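PDB 2P51: Poly(A) ribonuclease pop2 from Schizosaccharomyces pombe, which removes the poly(A) tails of mRNAs as the catalytic 3'-exoribonuclease of the CCR4-NOT complex, releasing 5'-AMP with the help of divalent metal ions. Local coordinates for residues D51-A59 and M118-L127. Numbering follows the deposited sequence. Where two conformers were deposited one is given.
Sequences DTEFPGVVA and MYAPESIELL. With MG (magnesium ion), chain C; MG (magnesium ion), chain B.
Pro-55 packs against the residues leading into helix 121-129, its CB 3.4 Å from CB of Tyr-119, with the two side chains crossing at roughly a right angle. The phenol ring then runs off from the proline, and its OH is hydrogen-bonded to the backbone O of Leu-114. CD1 of Ile-124 touches the same proline CB more loosely. Beyond Pro-55, Val-58 lays CG1 over the backbone joining Tyr-119 to Ala-120, 3.4 Å from N of Ala-120; with CG1 beside the valine's own backbone N (chi1 -60°), it is this methyl that covers the peptide.

At the other end, Leu-127 spans the end of the strand with its two methyls. CD1 sits 3.9 Å from O of Phe-54, just past the strand, while CD2 rests on the aliphatic part of Glu-53, 3.8 Å from its CB, and His-236 also lies against this pair. Between these ends, Gly-56, at positive phi, brings bare backbone up to Ser-123, its CA 3.1 Å from OG.

One backbone hydrogen bond ties the loop to the helix: N of Ala-120, the N-cap residue, donates to O of Pro-55 over 3.0 Å, nearly straight at 167° and in the carbonyl plane. At the polar edge, Glu-53 bends at chi2 (-58°) and gives OE2 to one magnesium at 2.1 Å. Asp-51 bridges that ion, through OD2, to the second, through OD1; Asp-241 joins them on the first ion and Asp-172 joins Asp-51 on the second, water-rich one, in this DEDD nuclease centre.

The chemistry is thus divided: carboxylates and water hold the metals, while apolar packing and a single backbone bond fasten the chain leaving metal-binding strand 47-53 to the helix, and Leu-127 probably helps limit where Glu-53's carboxylate can swing.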
loop_
_atom_site.group_PDB
_atom_site.type_symbol
_atom_site.label_atom_id
_atom_site.label_comp_id
_atom_site.label_asym_id
_atom_site.label_seq_id
_atom_site.Cartn_x
_atom_site.Cartn_y
_atom_site.Cartn_z
ATOM N N ASP A 51 2.295 0.116 0.196
ATOM C CA ASP A 51 1.843 -0.237 1.538
ATOM C C ASP A 51 1.132 0.966 2.156
ATOM O O ASP A 51 1.371 2.094 1.636
ATOM C CB ASP A 51 2.998 -0.653 2.472
ATOM C CG ASP A 51 2.518 -1.215 3.807
ATOM O OD1 ASP A 51 1.447 -1.873 3.813
ATOM O OD2 ASP A 51 3.241 -0.977 4.794
ATOM N N THR A 52 0.343 0.763 3.216
ATOM C CA THR A 52 -0.206 1.924 3.906
ATOM C C THR A 52 -0.071 1.706 5.419
ATOM O O THR A 52 0.056 0.579 5.883
ATOM C CB THR A 52 -1.710 2.197 3.649
ATOM O OG1 THR A 52 -2.500 1.228 4.338
ATOM C CG2 THR A 52 -2.030 2.155 2.133
ATOM N N GLU A 53 -0.048 2.792 6.190
ATOM C CA GLU A 53 -0.187 2.667 7.629
ATOM C C GLU A 53 -1.510 3.381 8.007
ATOM O O GLU A 53 -1.871 4.416 7.413
ATOM C CB GLU A 53 0.978 3.273 8.400
ATOM C CG GLU A 53 2.365 2.763 8.040
ATOM C CD GLU A 53 2.544 1.280 8.192
ATOM O OE1 GLU A 53 2.000 0.664 9.116
ATOM O OE2 GLU A 53 3.269 0.687 7.335
ATOM N N PHE A 54 -2.212 2.869 8.993
ATOM C CA PHE A 54 -3.516 3.358 9.415
ATOM C C PHE A 54 -3.707 2.912 10.863
ATOM O O PHE A 54 -2.897 2.111 11.365
ATOM C CB PHE A 54 -4.601 2.809 8.489
ATOM C CG PHE A 54 -4.560 1.300 8.331
ATOM C CD1 PHE A 54 -5.226 0.467 9.229
ATOM C CD2 PHE A 54 -3.871 0.732 7.256
ATOM C CE1 PHE A 54 -5.195 -0.902 9.079
ATOM C CE2 PHE A 54 -3.815 -0.646 7.117
ATOM C CZ PHE A 54 -4.496 -1.444 8.033
ATOM N N PRO A 55 -4.674 3.452 11.561
ATOM C CA PRO A 55 -4.722 3.243 13.030
ATOM C C PRO A 55 -5.381 1.952 13.478
ATOM O O PRO A 55 -6.108 1.903 14.483
ATOM C CB PRO A 55 -5.482 4.474 13.527
ATOM C CG PRO A 55 -6.220 5.047 12.398
ATOM C CD PRO A 55 -5.705 4.428 11.116
ATOM N N GLY A 56 -5.103 0.873 12.743
ATOM C CA GLY A 56 -5.509 -0.442 13.202
ATOM C C GLY A 56 -6.968 -0.762 12.932
ATOM O O GLY A 56 -7.564 -0.177 12.023
ATOM N N VAL A 57 -7.494 -1.711 13.665
ATOM C CA VAL A 57 -8.885 -2.135 13.670
ATOM C C VAL A 57 -9.477 -1.817 15.049
ATOM O O VAL A 57 -8.891 -2.242 16.085
ATOM C CB VAL A 57 -8.972 -3.642 13.392
ATOM C CG1 VAL A 57 -10.380 -4.219 13.559
ATOM C CG2 VAL A 57 -8.451 -3.847 11.961
ATOM N N VAL A 58 -10.602 -1.123 15.090
ATOM C CA VAL A 58 -11.171 -0.789 16.403
ATOM C C VAL A 58 -12.411 -1.630 16.663
ATOM O O VAL A 58 -12.842 -1.808 17.789
ATOM C CB VAL A 58 -11.542 0.687 16.560
ATOM C CG1 VAL A 58 -10.283 1.538 16.382
ATOM C CG2 VAL A 58 -12.640 1.108 15.589
ATOM N N ALA A 59 -13.015 -2.172 15.605
ATOM C CA ALA A 59 -14.159 -3.014 15.880
ATOM C C ALA A 59 -14.392 -4.114 14.859
ATOM O O ALA A 59 -13.943 -4.072 13.718
ATOM C CB ALA A 59 -15.416 -2.144 15.959
ATOM N N MET A 118 -10.413 9.008 15.541
ATOM C CA MET A 118 -10.588 7.678 16.112
ATOM C C MET A 118 -9.417 6.770 15.815
ATOM O O MET A 118 -8.801 6.904 14.738
ATOM C CB MET A 118 -11.856 7.052 15.522
ATOM C CG MET A 118 -13.093 7.886 15.769
ATOM S SD MET A 118 -14.603 7.142 15.128
ATOM C CE MET A 118 -14.391 7.473 13.366
ATOM N N TYR A 119 -9.103 5.809 16.673
ATOM C CA TYR A 119 -7.950 4.929 16.400
ATOM C C TYR A 119 -7.854 3.847 17.444
ATOM O O TYR A 119 -8.394 4.049 18.556
ATOM C CB TYR A 119 -6.630 5.679 16.438
ATOM C CG TYR A 119 -6.392 6.637 17.598
ATOM C CD1 TYR A 119 -5.953 6.225 18.845
ATOM C CD2 TYR A 119 -6.607 8.005 17.421
ATOM C CE1 TYR A 119 -5.740 7.156 19.861
ATOM C CE2 TYR A 119 -6.403 8.939 18.399
ATOM C CZ TYR A 119 -5.975 8.490 19.633
ATOM O OH TYR A 119 -5.746 9.362 20.662
ATOM N N ALA A 120 -7.171 2.771 17.137
ATOM C CA ALA A 120 -6.836 1.834 18.196
ATOM C C ALA A 120 -5.636 2.398 18.940
ATOM O O ALA A 120 -4.654 2.645 18.253
ATOM C CB ALA A 120 -6.482 0.484 17.627
ATOM N N PRO A 121 -5.696 2.590 20.248
ATOM C CA PRO A 121 -4.512 3.081 20.970
ATOM C C PRO A 121 -3.285 2.224 20.728
ATOM O O PRO A 121 -2.181 2.788 20.594
ATOM C CB PRO A 121 -4.940 2.994 22.449
ATOM C CG PRO A 121 -6.401 3.259 22.357
ATOM C CD PRO A 121 -6.856 2.466 21.157
ATOM N N GLU A 122 -3.467 0.905 20.665
ATOM C CA GLU A 122 -2.286 0.055 20.425
ATOM C C GLU A 122 -1.556 0.427 19.124
ATOM O O GLU A 122 -0.325 0.414 19.018
ATOM C CB GLU A 122 -2.743 -1.391 20.368
ATOM C CG GLU A 122 -3.269 -1.939 21.661
ATOM C CD GLU A 122 -4.716 -1.670 22.009
ATOM O OE1 GLU A 122 -5.380 -0.889 21.267
ATOM O OE2 GLU A 122 -5.187 -2.243 23.028
ATOM N N SER A 123 -2.336 0.729 18.090
ATOM C CA SER A 123 -1.721 1.015 16.777
ATOM C C SER A 123 -0.951 2.314 16.805
ATOM O O SER A 123 0.109 2.448 16.206
ATOM C CB SER A 123 -2.810 1.084 15.716
ATOM O OG SER A 123 -3.401 -0.198 15.514
ATOM N N ILE A 124 -1.509 3.309 17.514
ATOM C CA ILE A 124 -0.799 4.611 17.632
ATOM C C ILE A 124 0.510 4.391 18.367
ATOM O O ILE A 124 1.550 4.957 18.032
ATOM C CB ILE A 124 -1.681 5.669 18.346
ATOM C CG1 ILE A 124 -2.946 6.012 17.557
ATOM C CG2 ILE A 124 -0.933 6.948 18.767
ATOM C CD1 ILE A 124 -2.759 6.249 16.081
ATOM N N GLU A 125 0.475 3.542 19.391
ATOM C CA GLU A 125 1.704 3.277 20.134
ATOM C C GLU A 125 2.724 2.583 19.239
ATOM O O GLU A 125 3.922 2.893 19.219
ATOM C CB GLU A 125 1.444 2.412 21.391
ATOM C CG GLU A 125 2.759 2.205 22.133
ATOM C CD GLU A 125 3.350 3.493 22.678
ATOM O OE1 GLU A 125 4.603 3.591 22.717
ATOM O OE2 GLU A 125 2.548 4.365 23.054
ATOM N N LEU A 126 2.265 1.608 18.472
ATOM C CA LEU A 126 3.191 0.886 17.564
ATOM C C LEU A 126 3.763 1.843 16.527
ATOM O O LEU A 126 4.967 1.802 16.231
ATOM C CB LEU A 126 2.435 -0.221 16.864
ATOM C CG LEU A 126 3.150 -1.070 15.810
ATOM C CD1 LEU A 126 4.372 -1.809 16.380
ATOM C CD2 LEU A 126 2.147 -2.107 15.287
ATOM N N LEU A 127 2.885 2.699 15.984
ATOM C CA LEU A 127 3.391 3.642 14.962
ATOM C C LEU A 127 4.378 4.638 15.551
ATOM O O LEU A 127 5.381 5.048 14.957
ATOM C CB LEU A 127 2.195 4.347 14.290
ATOM C CG LEU A 127 1.415 3.433 13.339
ATOM C CD1 LEU A 127 0.049 4.025 12.972
ATOM C CD2 LEU A 127 2.202 3.104 12.042
HETATM MG MG MG C . 3.394 -1.344 6.837
HETATM MG MG MG B . 0.368 -3.565 4.227
HETATM O O HOH W 1 -0.842 -2.676 5.645
HETATM O O HOH W 2 1.279 -1.527 6.993
HETATM O O HOH W 3 1.417 -4.735 2.892
HETATM O O HOH W 4 1.650 -3.980 5.712
HETATM O O HOH W 5 -0.682 -5.390 4.555
#